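Local coordinates for SusD/RagB family nutrient-binding outer membrane lipoprotein (Bacteroides vulgatus, PDB 4F7A) that probably binds mucin O-glycans at the outer membrane as a SusD-like, TPR-related lipoprotein serving nutrient capture, at residues T43-Q47 / G254-E260; E343-R347 / Q416-L420; N459-D463 / D496-T500. All blocks are in the same frame, centred on the assembly; numbering follows the deposited sequence. Where two conformers were deposited one is given.

How the interactions relate
All three contacts are only partly buried, their centres 18 to 22 Å from the centre of this chain, whose regular structure is almost all helix. Interactions 1 and 2 each join the ends of two helices and sit on opposite sides of that centre, about 37 Å apart between centres; interaction 3 joins two loops with no regular structure. No two contacts touch or share a helix. Chemistry follows place: 43-47 with 254-260 is aromatic, with one weak polar bond at its margin; 343-347 with 416-420 is a leucine packing against a helix start, a salt bridge behind it; 459-463 with 496-500 relies on glycine backbone, an Asx turn and a bridging water.

Interaction 1: T43-Q47 / G254-E260; sequences TWPWQ and GVAGWGE
Thr43 turns its methyl to Trp258 because CG2 lies anti to the backbone N, with OG1 on the N side (chi1 -48°); Trp258 in turn holds CG anti to its carbonyl carbon, which lays the indole along the start of helix 44-51. CG2 stands over one face of the six-membered ring, 3.8 Å from CG2 to the Trp258 ring centroid and 24° off the normal, a CH-pi contact. The methyl also touches the backbone of the opposite helix, 3.6 Å from Thr43 CG2 to Gly254 C. A side chain at Gly254 would run into Thr43 OG1, so the glycine suits this close approach.

The rim of the same indole is occupied as well: Trp44 CB lies in its plane, 3.7 Å from Trp258 CH2, and the Gln47 amide comes to the edge at CZ3, steeply inclined to the ring. Gln47 is stretched out past this edge to Glu260, where Gln47 NE2 gives Glu260 OE1 a weak bond of 2.8 Å with a bent N-H angle of 118°. Deeper in, Val255 CG2 meets the edge of the Trp46 indole, in plane, at 3.7 Å from CZ3. Tyr33 also packs on Trp46, while Trp44 NE1 is bonded to Glu40 O.

Helix 251-257 ends in a Schellman motif, with Gly259 at positive phi, and the chain turns back to Glu260. The chemistry is thus chiefly apolar and aromatic, one methyl on a ring face and aliphatic groups on ring edges. The amide N-H is a mild counterweight for a carboxylate that also lies close to Asp63, a proximity that would probably raise the affinity of one of the two acids for a proton.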
loop_
_atom_site.group_PDB
_atom_site.type_symbol
_atom_site.label_atom_id
_atom_site.label_comp_id
_atom_site.label_asym_id
_atom_site.label_seq_id
_atom_site.Cartn_x
_atom_site.Cartn_y
_atom_site.Cartn_z
ATOM N N THR A 43 -3.005 -14.293 -11.405
ATOM C CA THR A 43 -3.443 -13.014 -11.967
ATOM C C THR A 43 -4.892 -12.624 -11.652
ATOM O O THR A 43 -5.138 -11.527 -11.112
ATOM C CB THR A 43 -3.238 -12.943 -13.496
ATOM O OG1 THR A 43 -1.913 -13.378 -13.828
ATOM C CG2 THR A 43 -3.445 -11.512 -14.001
ATOM N N TRP A 44 -5.848 -13.482 -12.023
ATOM C CA TRP A 44 -7.263 -13.148 -11.866
ATOM C C TRP A 44 -7.689 -12.924 -10.387
ATOM O O TRP A 44 -8.488 -12.021 -10.126
ATOM C CB TRP A 44 -8.196 -14.103 -12.647
ATOM C CG TRP A 44 -8.275 -15.505 -12.095
ATOM C CD1 TRP A 44 -7.559 -16.599 -12.501
ATOM C CD2 TRP A 44 -9.105 -15.941 -11.012
ATOM N NE1 TRP A 44 -7.898 -17.691 -11.731
ATOM C CE2 TRP A 44 -8.844 -17.315 -10.812
ATOM C CE3 TRP A 44 -10.043 -15.297 -10.189
ATOM C CZ2 TRP A 44 -9.481 -18.062 -9.814
ATOM C CZ3 TRP A 44 -10.683 -16.045 -9.202
ATOM C CH2 TRP A 44 -10.393 -17.415 -9.024
ATOM N N PRO A 45 -7.113 -13.665 -9.417
ATOM C CA PRO A 45 -7.460 -13.299 -8.019
ATOM C C PRO A 45 -6.926 -11.946 -7.588
ATOM O O PRO A 45 -7.661 -11.149 -6.993
ATOM C CB PRO A 45 -6.834 -14.429 -7.191
ATOM C CG PRO A 45 -6.806 -15.575 -8.152
ATOM C CD PRO A 45 -6.363 -14.925 -9.434
ATOM N N TRP A 46 -5.678 -11.651 -7.943
ATOM C CA TRP A 46 -5.078 -10.371 -7.597
ATOM C C TRP A 46 -5.871 -9.207 -8.188
ATOM O O TRP A 46 -5.953 -8.138 -7.577
ATOM C CB TRP A 46 -3.614 -10.312 -8.044
ATOM C CG TRP A 46 -2.968 -9.025 -7.688
ATOM C CD1 TRP A 46 -2.425 -8.691 -6.478
ATOM C CD2 TRP A 46 -2.853 -7.862 -8.516
ATOM N NE1 TRP A 46 -1.952 -7.418 -6.513
ATOM C CE2 TRP A 46 -2.194 -6.875 -7.750
ATOM C CE3 TRP A 46 -3.183 -7.578 -9.844
ATOM C CZ2 TRP A 46 -1.903 -5.600 -8.253
ATOM C CZ3 TRP A 46 -2.865 -6.301 -10.358
ATOM C CH2 TRP A 46 -2.257 -5.329 -9.550
ATOM N N GLN A 47 -6.472 -9.412 -9.362
ATOM C CA GLN A 47 -7.177 -8.331 -10.023
ATOM C C GLN A 47 -8.285 -7.766 -9.135
ATOM O O GLN A 47 -8.451 -6.552 -9.066
ATOM C CB GLN A 47 -7.726 -8.747 -11.385
ATOM C CG GLN A 47 -8.447 -7.585 -12.128
ATOM C CD GLN A 47 -9.127 -8.042 -13.423
ATOM O OE1 GLN A 47 -9.654 -9.148 -13.486
ATOM N NE2 GLN A 47 -9.142 -7.179 -14.437
ATOM N N GLY A 254 0.689 -9.197 -15.191
ATOM C CA GLY A 254 -0.330 -10.078 -15.741
ATOM C C GLY A 254 -1.575 -9.340 -16.189
ATOM O O GLY A 254 -2.049 -9.562 -17.303
ATOM N N VAL A 255 -2.093 -8.455 -15.329
ATOM C CA VAL A 255 -3.249 -7.607 -15.679
ATOM C C VAL A 255 -2.899 -6.631 -16.810
ATOM O O VAL A 255 -3.733 -6.374 -17.691
ATOM C CB VAL A 255 -3.829 -6.889 -14.441
ATOM C CG1 VAL A 255 -5.035 -6.023 -14.795
ATOM C CG2 VAL A 255 -4.212 -7.936 -13.360
ATOM N N ALA A 256 -1.669 -6.127 -16.818
ATOM C CA ALA A 256 -1.192 -5.287 -17.932
ATOM C C ALA A 256 -1.227 -6.078 -19.242
ATOM O O ALA A 256 -1.572 -5.528 -20.297
ATOM C CB ALA A 256 0.176 -4.770 -17.689
ATOM N N GLY A 257 -0.886 -7.365 -19.167
ATOM C CA GLY A 257 -0.916 -8.242 -20.326
ATOM C C GLY A 257 -2.316 -8.430 -20.876
ATOM O O GLY A 257 -2.476 -8.686 -22.054
ATOM N N TRP A 258 -3.330 -8.299 -20.031
ATOM C CA TRP A 258 -4.718 -8.305 -20.497
ATOM C C TRP A 258 -5.194 -6.957 -21.050
ATOM O O TRP A 258 -6.328 -6.832 -21.486
ATOM C CB TRP A 258 -5.659 -8.681 -19.364
ATOM C CG TRP A 258 -5.442 -10.021 -18.776
ATOM C CD1 TRP A 258 -4.773 -11.077 -19.334
ATOM C CD2 TRP A 258 -5.975 -10.488 -17.531
ATOM N NE1 TRP A 258 -4.842 -12.170 -18.488
ATOM C CE2 TRP A 258 -5.571 -11.831 -17.378
ATOM C CE3 TRP A 258 -6.763 -9.904 -16.537
ATOM C CZ2 TRP A 258 -5.915 -12.592 -16.257
ATOM C CZ3 TRP A 258 -7.101 -10.661 -15.425
ATOM C CH2 TRP A 258 -6.686 -11.992 -15.303
ATOM N N GLY A 259 -4.346 -5.944 -20.999
ATOM C CA GLY A 259 -4.689 -4.631 -21.490
ATOM C C GLY A 259 -5.517 -3.786 -20.537
ATOM O O GLY A 259 -6.232 -2.907 -20.986
ATOM N N GLU A 260 -5.387 -3.995 -19.227
ATOM C CA GLU A 260 -6.326 -3.400 -18.249
ATOM C C GLU A 260 -5.724 -2.455 -17.204
ATOM O O GLU A 260 -6.405 -2.096 -16.253
ATOM C CB GLU A 260 -7.122 -4.526 -17.553
ATOM C CG GLU A 260 -8.155 -5.168 -18.474
ATOM C CD GLU A 260 -8.999 -6.221 -17.792
ATOM O OE1 GLU A 260 -9.750 -5.887 -16.855
ATOM O OE2 GLU A 260 -8.934 -7.390 -18.208
#

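Interaction 2: E343-R347 / Q416-L420; sequences EASLR and QEEQL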
loop_
_atom_site.group_PDB
_atom_site.type_symbol
_atom_site.label_atom_id
_atom_site.label_comp_id
_atom_site.label_asym_id
_atom_site.label_seq_id
_atom_site.Cartn_x
_atom_site.Cartn_y
_atom_site.Cartn_z
ATOM N N GLU A 343 7.989 13.179 7.879
ATOM C CA GLU A 343 6.786 13.483 8.602
ATOM C C GLU A 343 7.026 13.443 10.111
ATOM O O GLU A 343 6.475 14.264 10.859
ATOM C CB GLU A 343 5.664 12.502 8.229
ATOM C CG GLU A 343 4.366 12.782 9.041
ATOM C CD GLU A 343 3.167 11.947 8.608
ATOM O OE1 GLU A 343 3.306 11.101 7.698
ATOM O OE2 GLU A 343 2.076 12.140 9.220
ATOM N N ALA A 344 7.795 12.462 10.563
ATOM C CA ALA A 344 8.101 12.350 11.993
ATOM C C ALA A 344 8.777 13.635 12.465
ATOM O O ALA A 344 8.445 14.163 13.529
ATOM C CB ALA A 344 8.963 11.109 12.300
ATOM N N SER A 345 9.698 14.158 11.663
ATOM C CA SER A 345 10.376 15.423 12.000
ATOM C C SER A 345 9.399 16.581 12.004
ATOM O O SER A 345 9.408 17.402 12.917
ATOM C CB SER A 345 11.533 15.685 11.042
ATOM O OG SER A 345 12.575 14.760 11.302
ATOM N N LEU A 346 8.531 16.628 10.995
ATOM C CA LEU A 346 7.510 17.673 10.932
ATOM C C LEU A 346 6.606 17.679 12.163
ATOM O O LEU A 346 6.175 18.752 12.635
ATOM C CB LEU A 346 6.673 17.517 9.658
ATOM C CG LEU A 346 5.845 18.710 9.241
ATOM C CD1 LEU A 346 6.761 19.874 8.992
ATOM C CD2 LEU A 346 5.001 18.360 7.993
ATOM N N ARG A 347 6.301 16.489 12.673
ATOM C CA ARG A 347 5.453 16.335 13.875
ATOM C C ARG A 347 6.217 16.446 15.194
ATOM O O ARG A 347 5.609 16.380 16.279
ATOM C CB ARG A 347 4.740 14.972 13.816
ATOM C CG ARG A 347 3.682 14.892 12.751
ATOM C CD ARG A 347 3.079 13.507 12.660
ATOM N NE ARG A 347 2.073 13.459 11.613
ATOM C CZ ARG A 347 0.782 13.774 11.773
ATOM N NH1 ARG A 347 0.291 14.125 12.959
ATOM N NH2 ARG A 347 -0.033 13.722 10.748
ATOM N N GLN A 416 2.825 24.370 7.634
ATOM C CA GLN A 416 3.327 23.023 7.783
ATOM C C GLN A 416 2.328 21.967 7.310
ATOM O O GLN A 416 2.712 20.830 6.991
ATOM C CB GLN A 416 3.794 22.805 9.209
ATOM C CG GLN A 416 4.845 23.837 9.628
ATOM C CD GLN A 416 5.647 23.396 10.803
ATOM O OE1 GLN A 416 5.099 23.162 11.876
ATOM N NE2 GLN A 416 6.946 23.288 10.621
ATOM N N GLU A 417 1.051 22.322 7.229
ATOM C CA GLU A 417 0.121 21.473 6.525
ATOM C C GLU A 417 0.527 21.293 5.024
ATOM O O GLU A 417 0.435 20.197 4.488
ATOM C CB GLU A 417 -1.272 22.060 6.690
ATOM C CG GLU A 417 -2.394 21.244 6.232
ATOM C CD GLU A 417 -2.620 19.969 7.031
ATOM O OE1 GLU A 417 -2.747 19.999 8.260
ATOM O OE2 GLU A 417 -2.732 18.931 6.396
ATOM N N GLU A 418 0.959 22.362 4.369
ATOM C CA GLU A 418 1.427 22.252 2.971
ATOM C C GLU A 418 2.724 21.443 2.932
ATOM O O GLU A 418 2.959 20.694 2.003
ATOM C CB GLU A 418 1.662 23.613 2.313
ATOM C CG GLU A 418 1.892 23.435 0.827
ATOM C CD GLU A 418 2.036 24.695 0.030
ATOM O OE1 GLU A 418 1.843 25.819 0.549
ATOM O OE2 GLU A 418 2.332 24.542 -1.176
ATOM N N GLN A 419 3.565 21.582 3.951
ATOM C CA GLN A 419 4.764 20.750 4.007
ATOM C C GLN A 419 4.408 19.277 4.097
ATOM O O GLN A 419 5.014 18.441 3.415
ATOM C CB GLN A 419 5.658 21.120 5.187
ATOM C CG GLN A 419 6.278 22.490 5.132
ATOM C CD GLN A 419 6.995 22.765 6.451
ATOM O OE1 GLN A 419 6.403 22.696 7.527
ATOM N NE2 GLN A 419 8.240 22.987 6.377
ATOM N N LEU A 420 3.443 18.944 4.942
ATOM C CA LEU A 420 2.975 17.579 5.021
ATOM C C LEU A 420 2.412 17.140 3.656
ATOM O O LEU A 420 2.679 16.048 3.203
ATOM C CB LEU A 420 1.923 17.400 6.100
ATOM C CG LEU A 420 1.374 15.992 6.274
ATOM C CD1 LEU A 420 2.481 14.980 6.596
ATOM C CD2 LEU A 420 0.252 15.968 7.395
HETATM O O HOH W 1 6.781 21.287 13.169
#
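Apolar contact carries most of this meeting, and Leu346 is its centre. It reaches from the last turn of helix 334-346 to the first turn of helix 416-431, CG anti to the backbone N (chi1 -163°), and its two methyls divide the work. CD2 enters the opening turn of the other helix, 3.5 Å from Leu420 N and 3.7 Å from Leu420 CB, and also lies against Gln416 O. CD1 faces the glutamines instead, 3.2 Å from Gln419 OE1, with the Gln416 side chain sliding past Leu346 in the opposite direction. Leu420 answers with its own branches: CD1 rests on the carboxyl end of Glu343, 3.7 Å from Glu343 CD, while CD2 approaches the Arg347 guanidinium obliquely.

The charged interaction lies within 343-347. Glu343, fully extended, and Arg347, one helical turn on, form a salt bridge in which Arg347 NE gives Glu343 OE2 a bond of 2.7 Å, met on the anti side of the carboxylate; NH2 adds a weak bond to the same oxygen. Arg444 also pairs with OE2, and Asn213 accepts from Arg347 NH2, so the pair of charges flanking the Leu420 methyls has further polar partners.

Among hydrogen bonds, a water donates to Leu346 O at 2.7 Å, serving a carbonyl at the end of one helix. Its second bond, to Gln416 OE1 at 2.8 Å, would tie that carbonyl to the start of the other helix, but it holds for one of two Gln416 conformers and is tentative. In the same conformer Gln416 NE2 makes a weak bond to Gln419 OE1.

The contact joins the C-terminal end of helix 334-346 to the N-terminal end of helix 416-431. Ile423 and Ile424 of the latter continue the packing on Leu346 and Glu343, and Met209 of helix 193-210 covers Glu343 as well.

Interaction 3: N459-D463 / D496-T500; sequences NGTID and DNGGT
Thr461 OG1 has two partners: a water donates to it at 2.9 Å, and the hydroxyl is also bonded to Ser458 O just before the segment. The same water accepts from Gly498 N at 2.9 Å and so spans the two loops. OG1 sits between the backbone N and the carbonyl carbon (chi1 62°), which sends it to the water.

Alongside, Thr461 CB packs on the amide of Asn497, 3.7 Å from ND2, the two side chains crossing at an oblique angle. The other end of that amide is committed to its own loop: Asn497 OD1 accepts from Gly499 N at 2.9 Å, with an N-H angle of 153°, the donor tilted 27° from the carbonyl plane. This is an Asx turn, laid over a type I beta turn from Asn497 to Thr500. A leucine in place of Asn497 would remove OD1, and would probably leave Gly499 N without its acceptor and the turn freer to shift against Thr461.

Next to the amide, the glycine backbone of 496-500 is touched directly. Gly499 CA lies 3.3 Å from Thr461 O in a CA-H...O contact, and Ile462 CG1 comes to 3.7 Å from Gly498 C. A side chain at Gly499 would strike Thr461 O, and one at Gly498 the end of Ile462, which is why two bare glycines fit here. Arg470 bonds Asn497 O and pairs with Asp496, while Ile462 also packs on Tyr75 and Ile468.

The direct contacts across the loops are thus van der Waals and CA-H...O, and the ordinary polar bonding is carried by the shared water. The fit combines Thr461 against the asparagine amide with close approach to the glycine backbone, the asparagine's oxygen being spent on shaping the turn.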
loop_
_atom_site.group_PDB
_atom_site.type_symbol
_atom_site.label_atom_id
_atom_site.label_comp_id
_atom_site.label_asym_id
_atom_site.label_seq_id
_atom_site.Cartn_x
_atom_site.Cartn_y
_atom_site.Cartn_z
ATOM N N ASN A 459 -25.595 5.425 -3.602
ATOM C CA ASN A 459 -26.882 5.509 -2.899
ATOM C C ASN A 459 -26.746 6.272 -1.579
ATOM O O ASN A 459 -27.369 5.914 -0.580
ATOM C CB ASN A 459 -27.456 4.098 -2.655
ATOM C CG ASN A 459 -28.942 4.119 -2.328
ATOM O OD1 ASN A 459 -29.671 5.009 -2.774
ATOM N ND2 ASN A 459 -29.397 3.129 -1.549
ATOM N N GLY A 460 -25.917 7.325 -1.578
ATOM C CA GLY A 460 -25.698 8.136 -0.386
ATOM C C GLY A 460 -24.758 7.550 0.677
ATOM O O GLY A 460 -24.543 8.186 1.712
ATOM N N THR A 461 -24.160 6.378 0.423
ATOM C CA THR A 461 -23.312 5.710 1.437
ATOM C C THR A 461 -21.877 6.244 1.467
ATOM O O THR A 461 -21.209 6.161 2.494
ATOM C CB THR A 461 -23.298 4.183 1.264
ATOM O OG1 THR A 461 -22.750 3.853 -0.018
ATOM C CG2 THR A 461 -24.738 3.590 1.405
ATOM N N ILE A 462 -21.434 6.825 0.352
ATOM C CA ILE A 462 -20.127 7.473 0.247
ATOM C C ILE A 462 -20.293 8.923 -0.241
ATOM O O ILE A 462 -21.030 9.181 -1.203
ATOM C CB ILE A 462 -19.221 6.733 -0.738
ATOM C CG1 ILE A 462 -19.147 5.242 -0.366
ATOM C CG2 ILE A 462 -17.813 7.372 -0.743
ATOM C CD1 ILE A 462 -18.323 4.370 -1.299
ATOM N N ASP A 463 -19.603 9.844 0.421
ATOM C CA ASP A 463 -19.641 11.270 0.093
ATOM C C ASP A 463 -18.584 11.573 -0.974
ATOM O O ASP A 463 -17.420 11.170 -0.852
ATOM C CB ASP A 463 -19.382 12.113 1.348
ATOM C CG ASP A 463 -19.479 13.611 1.085
ATOM O OD1 ASP A 463 -20.632 14.106 0.921
ATOM O OD2 ASP A 463 -18.421 14.286 1.053
ATOM N N ASP A 496 -21.549 -0.366 8.117
ATOM C CA ASP A 496 -20.663 -1.146 7.266
ATOM C C ASP A 496 -20.845 -0.764 5.788
ATOM O O ASP A 496 -21.499 -1.459 5.018
ATOM C CB ASP A 496 -20.899 -2.643 7.442
ATOM C CG ASP A 496 -20.014 -3.468 6.534
ATOM O OD1 ASP A 496 -18.909 -2.983 6.211
ATOM O OD2 ASP A 496 -20.421 -4.577 6.144
ATOM N N ASN A 497 -20.297 0.384 5.424
ATOM C CA ASN A 497 -20.290 0.840 4.043
ATOM C C ASN A 497 -19.006 1.631 3.805
ATOM O O ASN A 497 -18.174 1.763 4.703
ATOM C CB ASN A 497 -21.572 1.617 3.715
ATOM C CG ASN A 497 -21.721 2.909 4.505
ATOM O OD1 ASN A 497 -20.750 3.611 4.747
ATOM N ND2 ASN A 497 -22.975 3.252 4.866
ATOM N N GLY A 498 -18.849 2.156 2.599
ATOM C CA GLY A 498 -17.621 2.787 2.217
ATOM C C GLY A 498 -17.410 4.182 2.783
ATOM O O GLY A 498 -16.346 4.759 2.562
ATOM N N GLY A 499 -18.411 4.742 3.481
ATOM C CA GLY A 499 -18.309 6.102 4.010
ATOM C C GLY A 499 -17.879 6.202 5.471
ATOM O O GLY A 499 -17.684 7.309 5.996
ATOM N N THR A 500 -17.755 5.069 6.144
ATOM C CA THR A 500 -17.368 5.073 7.551
ATOM C C THR A 500 -15.848 5.148 7.734
ATOM O O THR A 500 -15.114 4.305 7.228
ATOM C CB THR A 500 -17.905 3.839 8.248
ATOM O OG1 THR A 500 -19.333 3.907 8.246
ATOM C CG2 THR A 500 -17.383 3.752 9.685
HETATM O O HOH W 2 -20.705 1.856 0.330
#